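Local coordinates for VP1 (Merkel cell polyomavirus, PDB 4FMH), which builds the pentameric units of the viral capsid through its jelly-roll domain and binds sialylated glycans at a site required for infection, at residues S20-E25 with V280-R285; M91-S96 with V235-N240; I253-I258 with L274-N279. One frame throughout, in Å; residues are numbered along the deposited sequence.

Interaction 1: residues S20-E25 with V280-R285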
loop_
_atom_site.group_PDB
_atom_site.type_symbol
_atom_site.label_atom_id
_atom_site.label_comp_id
_atom_site.label_asym_id
_atom_site.label_seq_id
_atom_site.Cartn_x
_atom_site.Cartn_y
_atom_site.Cartn_z
ATOM N N SER B 20 3.556 -20.185 -36.442
ATOM C CA SER B 20 3.924 -20.832 -35.183
ATOM C C SER B 20 3.289 -20.198 -33.937
ATOM O O SER B 20 3.270 -20.817 -32.876
ATOM C CB SER B 20 5.445 -20.881 -35.034
ATOM O OG SER B 20 5.986 -19.574 -34.964
ATOM N N ILE B 21 2.774 -18.977 -34.073
ATOM C CA ILE B 21 2.149 -18.265 -32.949
ATOM C C ILE B 21 0.668 -18.015 -33.221
ATOM O O ILE B 21 0.287 -17.650 -34.335
ATOM C CB ILE B 21 2.864 -16.919 -32.646
ATOM C CG1 ILE B 21 4.341 -17.152 -32.310
ATOM C CG2 ILE B 21 2.179 -16.181 -31.498
ATOM C CD1 ILE B 21 5.229 -15.951 -32.566
ATOM N N THR B 22 -0.159 -18.221 -32.196
ATOM C CA THR B 22 -1.589 -17.957 -32.290
ATOM C C THR B 22 -2.082 -17.212 -31.041
ATOM O O THR B 22 -1.394 -17.196 -30.015
ATOM C CB THR B 22 -2.398 -19.263 -32.551
ATOM O OG1 THR B 22 -3.682 -18.938 -33.096
ATOM C CG2 THR B 22 -2.577 -20.089 -31.278
ATOM N N GLN B 23 -3.189 -16.495 -31.223
ATOM C CA GLN B 23 -3.758 -15.614 -30.216
ATOM C C GLN B 23 -5.195 -16.044 -29.995
ATOM O O GLN B 23 -6.001 -16.078 -30.928
ATOM C CB GLN B 23 -3.727 -14.156 -30.679
ATOM C CG GLN B 23 -2.340 -13.615 -31.008
ATOM C CD GLN B 23 -1.606 -13.075 -29.798
ATOM O OE1 GLN B 23 -2.058 -13.220 -28.660
ATOM N NE2 GLN B 23 -0.464 -12.438 -30.040
ATOM N N ILE B 24 -5.500 -16.401 -28.748
ATOM C CA ILE B 24 -6.831 -16.862 -28.341
ATOM C C ILE B 24 -7.499 -15.819 -27.432
ATOM O O ILE B 24 -6.860 -15.305 -26.515
ATOM C CB ILE B 24 -6.745 -18.249 -27.623
ATOM C CG1 ILE B 24 -6.375 -19.368 -28.620
ATOM C CG2 ILE B 24 -8.030 -18.578 -26.840
ATOM C CD1 ILE B 24 -7.412 -19.645 -29.716
ATOM N N GLU B 25 -8.774 -15.514 -27.703
ATOM C CA GLU B 25 -9.550 -14.530 -26.939
ATOM C C GLU B 25 -10.777 -15.194 -26.321
ATOM O O GLU B 25 -11.418 -16.023 -26.964
ATOM C CB GLU B 25 -10.044 -13.409 -27.847
ATOM C CG GLU B 25 -9.041 -12.321 -28.160
ATOM C CD GLU B 25 -9.712 -11.048 -28.679
ATOM O OE1 GLU B 25 -10.952 -10.924 -28.559
ATOM O OE2 GLU B 25 -8.996 -10.166 -29.199
ATOM N N VAL B 280 -4.699 -14.861 -24.683
ATOM C CA VAL B 280 -3.553 -15.734 -24.440
ATOM C C VAL B 280 -2.750 -15.938 -25.717
ATOM O O VAL B 280 -3.309 -16.281 -26.749
ATOM C CB VAL B 280 -4.002 -17.116 -23.896
ATOM C CG1 VAL B 280 -2.802 -18.020 -23.650
ATOM C CG2 VAL B 280 -4.817 -16.950 -22.619
ATOM N N THR B 281 -1.440 -15.719 -25.640
ATOM C CA THR B 281 -0.540 -15.965 -26.763
ATOM C C THR B 281 0.079 -17.341 -26.603
ATOM O O THR B 281 0.613 -17.668 -25.540
ATOM C CB THR B 281 0.580 -14.896 -26.846
ATOM O OG1 THR B 281 -0.008 -13.606 -27.024
ATOM C CG2 THR B 281 1.533 -15.169 -28.010
ATOM N N LEU B 282 0.004 -18.145 -27.661
ATOM C CA LEU B 282 0.581 -19.482 -27.640
ATOM C C LEU B 282 1.530 -19.701 -28.814
ATOM O O LEU B 282 1.366 -19.111 -29.881
ATOM C CB LEU B 282 -0.510 -20.561 -27.623
ATOM C CG LEU B 282 -1.617 -20.445 -26.565
ATOM C CD1 LEU B 282 -2.826 -19.746 -27.156
ATOM C CD2 LEU B 282 -2.012 -21.821 -26.044
ATOM N N ARG B 283 2.533 -20.544 -28.599
ATOM C CA ARG B 283 3.457 -20.919 -29.664
ATOM C C ARG B 283 3.545 -22.439 -29.761
ATOM O O ARG B 283 3.226 -23.147 -28.804
ATOM C CB ARG B 283 4.847 -20.320 -29.420
ATOM C CG ARG B 283 5.558 -20.891 -28.203
ATOM C CD ARG B 283 6.937 -20.309 -28.018
ATOM N NE ARG B 283 7.496 -20.734 -26.739
ATOM C CZ ARG B 283 8.478 -20.110 -26.102
ATOM N NH1 ARG B 283 9.032 -19.026 -26.622
ATOM N NH2 ARG B 283 8.907 -20.576 -24.939
ATOM N N LYS B 284 3.974 -22.934 -30.919
ATOM C CA LYS B 284 4.139 -24.368 -31.128
ATOM C C LYS B 284 5.461 -24.847 -30.528
ATOM O O LYS B 284 6.503 -24.216 -30.711
ATOM C CB LYS B 284 4.077 -24.704 -32.618
ATOM C CG LYS B 284 2.734 -24.425 -33.282
ATOM C CD LYS B 284 2.817 -24.657 -34.790
ATOM C CE LYS B 284 1.530 -24.260 -35.491
ATOM N NZ LYS B 284 1.582 -24.534 -36.954
ATOM N N ARG B 285 5.403 -25.958 -29.802
ATOM C CA ARG B 285 6.580 -26.531 -29.152
ATOM C C ARG B 285 6.699 -28.028 -29.446
ATOM O O ARG B 285 5.721 -28.760 -29.325
ATOM C CB ARG B 285 6.496 -26.305 -27.633
ATOM C CG ARG B 285 7.558 -27.042 -26.815
ATOM C CD ARG B 285 8.887 -26.299 -26.816
ATOM N NE ARG B 285 8.865 -25.184 -25.877
ATOM C CZ ARG B 285 9.921 -24.742 -25.203
ATOM N NH1 ARG B 285 11.109 -25.321 -25.356
ATOM N NH2 ARG B 285 9.785 -23.727 -24.360
#
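Thr22 and Leu282 exchange a reciprocal pair of backbone hydrogen bonds, Thr22 N to Leu282 O at 2.9 Å and Leu282 N to Thr22 O, the latter almost straight at 178°. Ile24 and Val280 repeat the pattern one pair further on, Ile24 N reaching Val280 O at 3.0 Å with Val280 N returning to Ile24 O. Beyond Thr22 the ladder runs out in a single bond, from Lys284 N to Ser20 O. In the non-hydrogen-bonded pairs between, Ile21 with Arg283 and Gln23 with Thr281, the strands close up and CA-H...O contacts fill in, among them Ile21 CA to Leu282 O at 3.3 Å. This is antiparallel pairing within the VP1 jelly roll, joining strand 11-28, near the start of the chain, to the final strand 269-287.

On one face of the sheet the CD1 branch of Leu282 meets Ile24 CG1 at 3.9 Å and lies beside the CG2 methyl of Thr22. On the other, Thr281 turns OG1 beside the backbone N (chi1 -60°), which leaves CG2 anti to it, and this methyl meets Ile21 CG2 at 3.7 Å. Lys284 lays its extended chain beside Ser20, CG 3.7 Å from Ser20 O. Further out, Arg283 turns its guanidinium from Ile21 to a salt bridge with Glu93, while Ser20 OG bonds to Gly17 O.

Interaction 2: residues M91-S96 with V235-N240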
loop_
_atom_site.group_PDB
_atom_site.type_symbol
_atom_site.label_atom_id
_atom_site.label_comp_id
_atom_site.label_asym_id
_atom_site.label_seq_id
_atom_site.Cartn_x
_atom_site.Cartn_y
_atom_site.Cartn_z
ATOM N N MET B 91 2.980 -29.419 -29.607
ATOM C CA MET B 91 1.959 -29.010 -28.644
ATOM C C MET B 91 1.899 -27.493 -28.598
ATOM O O MET B 91 2.918 -26.825 -28.796
ATOM C CB MET B 91 2.295 -29.523 -27.247
ATOM C CG MET B 91 2.077 -31.013 -27.041
ATOM S SD MET B 91 2.454 -31.506 -25.341
ATOM C CE MET B 91 0.916 -31.119 -24.523
ATOM N N TRP B 92 0.710 -26.954 -28.333
ATOM C CA TRP B 92 0.573 -25.528 -28.068
ATOM C C TRP B 92 1.099 -25.203 -26.673
ATOM O O TRP B 92 0.758 -25.874 -25.693
ATOM C CB TRP B 92 -0.877 -25.080 -28.218
ATOM C CG TRP B 92 -1.346 -25.033 -29.644
ATOM C CD1 TRP B 92 -2.244 -25.871 -30.241
ATOM C CD2 TRP B 92 -0.940 -24.097 -30.650
ATOM N NE1 TRP B 92 -2.427 -25.514 -31.555
ATOM C CE2 TRP B 92 -1.638 -24.431 -31.834
ATOM C CE3 TRP B 92 -0.054 -23.010 -30.668
ATOM C CZ2 TRP B 92 -1.478 -23.716 -33.025
ATOM C CZ3 TRP B 92 0.112 -22.304 -31.856
ATOM C CH2 TRP B 92 -0.601 -22.658 -33.017
ATOM N N GLU B 93 1.949 -24.186 -26.607
ATOM C CA GLU B 93 2.559 -23.738 -25.357
ATOM C C GLU B 93 2.107 -22.309 -25.076
ATOM O O GLU B 93 2.380 -21.409 -25.869
ATOM C CB GLU B 93 4.083 -23.805 -25.478
ATOM C CG GLU B 93 4.866 -23.282 -24.276
ATOM C CD GLU B 93 6.346 -23.087 -24.575
ATOM O OE1 GLU B 93 6.771 -23.266 -25.744
ATOM O OE2 GLU B 93 7.087 -22.746 -23.632
ATOM N N ALA B 94 1.413 -22.104 -23.958
ATOM C CA ALA B 94 0.952 -20.766 -23.566
ATOM C C ALA B 94 2.114 -19.961 -23.002
ATOM O O ALA B 94 2.743 -20.379 -22.029
ATOM C CB ALA B 94 -0.173 -20.861 -22.539
ATOM N N ILE B 95 2.405 -18.812 -23.607
ATOM C CA ILE B 95 3.600 -18.051 -23.215
ATOM C C ILE B 95 3.314 -16.730 -22.490
ATOM O O ILE B 95 4.131 -16.270 -21.688
ATOM C CB ILE B 95 4.597 -17.856 -24.390
ATOM C CG1 ILE B 95 4.033 -16.909 -25.463
ATOM C CG2 ILE B 95 4.998 -19.227 -24.973
ATOM C CD1 ILE B 95 5.017 -16.611 -26.600
ATOM N N SER B 96 2.158 -16.136 -22.763
ATOM C CA SER B 96 1.756 -14.906 -22.081
ATOM C C SER B 96 0.255 -14.720 -22.161
ATOM O O SER B 96 -0.413 -15.330 -23.000
ATOM C CB SER B 96 2.465 -13.681 -22.675
ATOM O OG SER B 96 2.193 -13.547 -24.060
ATOM N N VAL B 235 3.683 -13.012 -18.110
ATOM C CA VAL B 235 4.488 -14.016 -18.795
ATOM C C VAL B 235 4.276 -15.351 -18.081
ATOM O O VAL B 235 4.323 -15.411 -16.847
ATOM C CB VAL B 235 5.987 -13.612 -18.815
ATOM C CG1 VAL B 235 6.854 -14.730 -19.380
ATOM C CG2 VAL B 235 6.183 -12.330 -19.634
ATOM N N LEU B 236 4.024 -16.407 -18.859
ATOM C CA LEU B 236 3.609 -17.706 -18.302
ATOM C C LEU B 236 4.736 -18.742 -18.274
ATOM O O LEU B 236 4.541 -19.869 -17.821
ATOM C CB LEU B 236 2.394 -18.256 -19.068
ATOM C CG LEU B 236 1.116 -17.400 -19.050
ATOM C CD1 LEU B 236 0.112 -17.904 -20.074
ATOM C CD2 LEU B 236 0.478 -17.355 -17.645
ATOM N N LEU B 237 5.910 -18.349 -18.760
ATOM C CA LEU B 237 7.075 -19.223 -18.772
ATOM C C LEU B 237 7.561 -19.493 -17.359
ATOM O O LEU B 237 7.561 -18.593 -16.512
ATOM C CB LEU B 237 8.213 -18.611 -19.602
ATOM C CG LEU B 237 7.927 -18.202 -21.051
ATOM C CD1 LEU B 237 9.235 -17.792 -21.745
ATOM C CD2 LEU B 237 7.223 -19.315 -21.834
ATOM N N ASP B 238 7.960 -20.737 -17.105
ATOM C CA ASP B 238 8.544 -21.095 -15.819
ATOM C C ASP B 238 10.030 -20.715 -15.816
ATOM O O ASP B 238 10.509 -20.062 -16.749
ATOM C CB ASP B 238 8.315 -22.584 -15.492
ATOM C CG ASP B 238 9.007 -23.536 -16.476
ATOM O OD1 ASP B 238 9.904 -23.112 -17.238
ATOM O OD2 ASP B 238 8.653 -24.735 -16.476
ATOM N N GLU B 239 10.752 -21.118 -14.772
ATOM C CA GLU B 239 12.181 -20.799 -14.647
ATOM C C GLU B 239 13.025 -21.381 -15.790
ATOM O O GLU B 239 14.103 -20.866 -16.095
ATOM C CB GLU B 239 12.730 -21.239 -13.279
ATOM C CG GLU B 239 12.681 -22.746 -13.012
ATOM C CD GLU B 239 11.395 -23.215 -12.328
ATOM O OE1 GLU B 239 10.309 -22.625 -12.553
ATOM O OE2 GLU B 239 11.476 -24.201 -11.562
ATOM N N ASN B 240 12.526 -22.442 -16.420
ATOM C CA ASN B 240 13.226 -23.087 -17.531
ATOM C C ASN B 240 12.849 -22.525 -18.909
ATOM O O ASN B 240 13.356 -22.985 -19.932
ATOM C CB ASN B 240 13.001 -24.604 -17.493
ATOM C CG ASN B 240 13.485 -25.238 -16.196
ATOM O OD1 ASN B 240 14.646 -25.092 -15.812
ATOM N ND2 ASN B 240 12.591 -25.951 -15.518
#
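A short antiparallel bridge and a patch of leucine packing bring residues 235-237 against strand 89-101 in the VP1 jelly roll, where the chain leaves strand 234-235 for the loop before strand 250-263. Ser96 and Val235 form a non-hydrogen-bonded pair, their CA atoms 4.4 Å apart. Next to it lies the one hydrogen bond across the contact, Leu236 N to Ile95 O at 2.8 Å. The N-H points nearly straight at the oxygen (173°), yet the donor stands well above the carbonyl plane, 51° out of it. Strand 89-101 is itself irregular here: Ile95 and Ser96 both face Thr281 of strand 269-287, a classic beta bulge.

Two leucines carry the packing. Leu236 points toward the strand; its CB lies 3.7 Å from both Ala94 O and Ile95 O, and its CD1 branch reaches Ala94 CB at 3.9 Å and also lies against the backbone of Ser96. Ala94 O is buried by this contact and has no polar partner in the model. Ile137 of strand 131-138 touches both Ala94 and Leu236, so this small apolar cluster spans three pieces of the chain. Leu236 O accepts a hydrogen bond from Arg211 NE.

Leu237 runs alongside Ile95, and the two side chains point the same way. Ile95 CG1 occupies the position between backbone N and carbonyl carbon (chi1 69°), leaving CG2, beside the backbone N, to receive the leucine. Glu93 crosses Leu237 at about a right angle, its carboxylate engaged outside this contact by Arg285 and Gly243 N as well as Arg283. Leu237 CD2 lies 3.8 Å from Ile95 CG2 and 3.9 Å from Glu93 OE2.

Interaction 3: residues I253-I258 with L274-N279; sequences ISCADI and LPRYFN
Arg276 grips Asp257 side-on in a two-pronged salt bridge: NH2 meets OD1 at 2.8 Å and NE meets OD2 at 2.9 Å. Both oxygens are approached on their syn side, though the carboxylate and guanidinium planes are turned 32° against each other, so the fit is not flat. The pair spans the beta hairpin of strands 250-263 and 269-287 in the interior of the jelly roll, where the two strands have parted to an axis separation of 9.0 Å and side chains fill the gap. Arg276 leaves its backbone extended and then bends at chi3 (-84°), which brings the guanidinium across the aspartate.

The residues of this contact are buried, and several polar atoms of the pair have further partners: Asp257 OD1 also bonds to His133 ND1, while Arg276 NH1 bonds to Thr99 OG1. A water donates to both Asp257 OD2 and Leu274 O, tying the carboxylate to the backbone of Leu274, just ahead of residues 276-279 of the strand. With the arginine and the water both donating to it, the carboxylate would be expected to favour its charged form. At this end the two segments come close enough for a direct backbone bond, Leu274 N to Asp257 O at 3.1 Å.

Farther along, the gap is apolar. Cys255 stands between the arginine and the phenylalanine, with CB 3.8 Å from Arg276 CD and at the edge of the Phe278 ring, near its plane. Its SG makes a sulfur-aromatic contact at that edge, 5.2 Å from the ring centroid. Phe135 of strand 131-138 packs on both Arg276 and Phe278. Ile253 closes the row with a CH-pi contact over one ring face, its CG2 methyl 3.3 Å from the Phe278 centroid and 6° off the ring normal.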
loop_
_atom_site.group_PDB
_atom_site.type_symbol
_atom_site.label_atom_id
_atom_site.label_comp_id
_atom_site.label_asym_id
_atom_site.label_seq_id
_atom_site.Cartn_x
_atom_site.Cartn_y
_atom_site.Cartn_z
ATOM N N ILE B 253 -8.794 -22.213 -18.929
ATOM C CA ILE B 253 -8.816 -20.861 -18.381
ATOM C C ILE B 253 -9.799 -20.827 -17.218
ATOM O O ILE B 253 -10.972 -21.177 -17.383
ATOM C CB ILE B 253 -9.222 -19.838 -19.465
ATOM C CG1 ILE B 253 -8.355 -20.052 -20.723
ATOM C CG2 ILE B 253 -9.210 -18.409 -18.899
ATOM C CD1 ILE B 253 -7.723 -18.823 -21.310
ATOM N N SER B 254 -9.309 -20.409 -16.048
ATOM C CA SER B 254 -10.096 -20.419 -14.819
ATOM C C SER B 254 -9.991 -19.077 -14.131
ATOM O O SER B 254 -8.957 -18.414 -14.229
ATOM C CB SER B 254 -9.571 -21.490 -13.860
ATOM O OG SER B 254 -9.400 -22.732 -14.518
ATOM N N CYS B 255 -11.036 -18.682 -13.409
ATOM C CA CYS B 255 -10.969 -17.427 -12.650
ATOM C C CYS B 255 -12.085 -17.257 -11.622
ATOM O O CYS B 255 -13.045 -18.033 -11.575
ATOM C CB CYS B 255 -10.937 -16.221 -13.605
ATOM S SG CYS B 255 -12.470 -15.943 -14.502
ATOM N N ALA B 256 -11.933 -16.233 -10.791
ATOM C CA ALA B 256 -12.972 -15.815 -9.852
ATOM C C ALA B 256 -12.709 -14.361 -9.543
ATOM O O ALA B 256 -11.554 -13.981 -9.323
ATOM C CB ALA B 256 -12.918 -16.639 -8.578
ATOM N N ASP B 257 -13.761 -13.545 -9.556
ATOM C CA ASP B 257 -13.612 -12.131 -9.214
ATOM C C ASP B 257 -14.781 -11.588 -8.406
ATOM O O ASP B 257 -15.700 -10.971 -8.957
ATOM C CB ASP B 257 -13.369 -11.290 -10.471
ATOM C CG ASP B 257 -12.036 -11.614 -11.131
ATOM O OD1 ASP B 257 -10.988 -11.157 -10.616
ATOM O OD2 ASP B 257 -12.041 -12.349 -12.147
ATOM N N ILE B 258 -14.738 -11.841 -7.099
ATOM C CA ILE B 258 -15.705 -11.280 -6.152
ATOM C C ILE B 258 -15.256 -9.858 -5.833
ATOM O O ILE B 258 -14.103 -9.642 -5.452
ATOM C CB ILE B 258 -15.806 -12.128 -4.869
ATOM C CG1 ILE B 258 -16.310 -13.536 -5.212
ATOM C CG2 ILE B 258 -16.729 -11.443 -3.839
ATOM C CD1 ILE B 258 -16.114 -14.583 -4.100
ATOM N N LEU B 274 -17.569 -9.751 -11.082
ATOM C CA LEU B 274 -17.459 -9.169 -12.422
ATOM C C LEU B 274 -16.848 -10.176 -13.404
ATOM O O LEU B 274 -16.165 -11.112 -12.972
ATOM C CB LEU B 274 -16.623 -7.879 -12.373
ATOM C CG LEU B 274 -17.259 -6.669 -11.682
ATOM C CD1 LEU B 274 -16.229 -5.539 -11.598
ATOM C CD2 LEU B 274 -18.497 -6.193 -12.450
ATOM N N PRO B 275 -17.095 -9.993 -14.720
ATOM C CA PRO B 275 -16.507 -10.865 -15.739
ATOM C C PRO B 275 -15.021 -10.582 -15.908
ATOM O O PRO B 275 -14.526 -9.527 -15.479
ATOM C CB PRO B 275 -17.229 -10.450 -17.033
ATOM C CG PRO B 275 -18.307 -9.503 -16.627
ATOM C CD PRO B 275 -17.858 -8.896 -15.340
ATOM N N ARG B 276 -14.328 -11.520 -16.543
ATOM C CA ARG B 276 -12.919 -11.380 -16.833
ATOM C C ARG B 276 -12.640 -11.741 -18.292
ATOM O O ARG B 276 -13.170 -12.728 -18.826
ATOM C CB ARG B 276 -12.085 -12.256 -15.894
ATOM C CG ARG B 276 -10.574 -12.050 -16.051
ATOM C CD ARG B 276 -9.786 -12.933 -15.095
ATOM N NE ARG B 276 -9.664 -12.342 -13.763
ATOM C CZ ARG B 276 -8.682 -11.524 -13.395
ATOM N NH1 ARG B 276 -7.738 -11.178 -14.259
ATOM N NH2 ARG B 276 -8.651 -11.042 -12.158
ATOM N N TYR B 277 -11.819 -10.909 -18.921
ATOM C CA TYR B 277 -11.366 -11.109 -20.286
ATOM C C TYR B 277 -9.943 -11.657 -20.317
ATOM O O TYR B 277 -9.126 -11.311 -19.463
ATOM C CB TYR B 277 -11.448 -9.780 -21.054
ATOM C CG TYR B 277 -10.724 -9.805 -22.377
ATOM C CD1 TYR B 277 -11.335 -10.323 -23.519
ATOM C CD2 TYR B 277 -9.414 -9.333 -22.481
ATOM C CE1 TYR B 277 -10.660 -10.360 -24.738
ATOM C CE2 TYR B 277 -8.736 -9.365 -23.697
ATOM C CZ TYR B 277 -9.367 -9.874 -24.814
ATOM O OH TYR B 277 -8.689 -9.900 -26.011
ATOM N N PHE B 278 -9.658 -12.501 -21.314
ATOM C CA PHE B 278 -8.339 -13.092 -21.523
ATOM C C PHE B 278 -7.942 -13.033 -22.993
ATOM O O PHE B 278 -8.750 -13.349 -23.880
ATOM C CB PHE B 278 -8.318 -14.573 -21.143
ATOM C CG PHE B 278 -8.758 -14.862 -19.746
ATOM C CD1 PHE B 278 -10.108 -15.008 -19.446
ATOM C CD2 PHE B 278 -7.816 -15.054 -18.739
ATOM C CE1 PHE B 278 -10.519 -15.297 -18.154
ATOM C CE2 PHE B 278 -8.217 -15.349 -17.436
ATOM C CZ PHE B 278 -9.569 -15.480 -17.149
ATOM N N ASN B 279 -6.692 -12.646 -23.233
ATOM C CA ASN B 279 -6.037 -12.823 -24.533
ATOM C C ASN B 279 -4.719 -13.579 -24.314
ATOM O O ASN B 279 -3.748 -13.009 -23.818
ATOM C CB ASN B 279 -5.792 -11.469 -25.218
ATOM C CG ASN B 279 -5.353 -11.607 -26.678
ATOM O OD1 ASN B 279 -4.541 -12.460 -27.022
ATOM N ND2 ASN B 279 -5.890 -10.754 -27.535
HETATM O O HOH W 1 -14.482 -13.215 -13.133
#

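Strand 269-287 ties the set together: its residues 274-279 belong to interaction 3 and the next six to interaction 1, and strand 89-101 of interaction 2 is its neighbour in the sheet. Interactions 1 and 2 have centres about 10 Å apart and are joined by a salt bridge, Arg283 NE to Glu93 OE1 at 2.8 Å. Interaction 3, deeper in the chain, lies about 19 Å (centre to centre) from each of the others; it meets interaction 1 where Val280 CG2 packs on Ile253 CD1 at 3.7 Å. No glycan-pocket residue lies in these segments, but Lys264, Ser266 and Lys268 of the pocket sit between strands 250-263 and 269-287, the hairpin that interaction 3 spans.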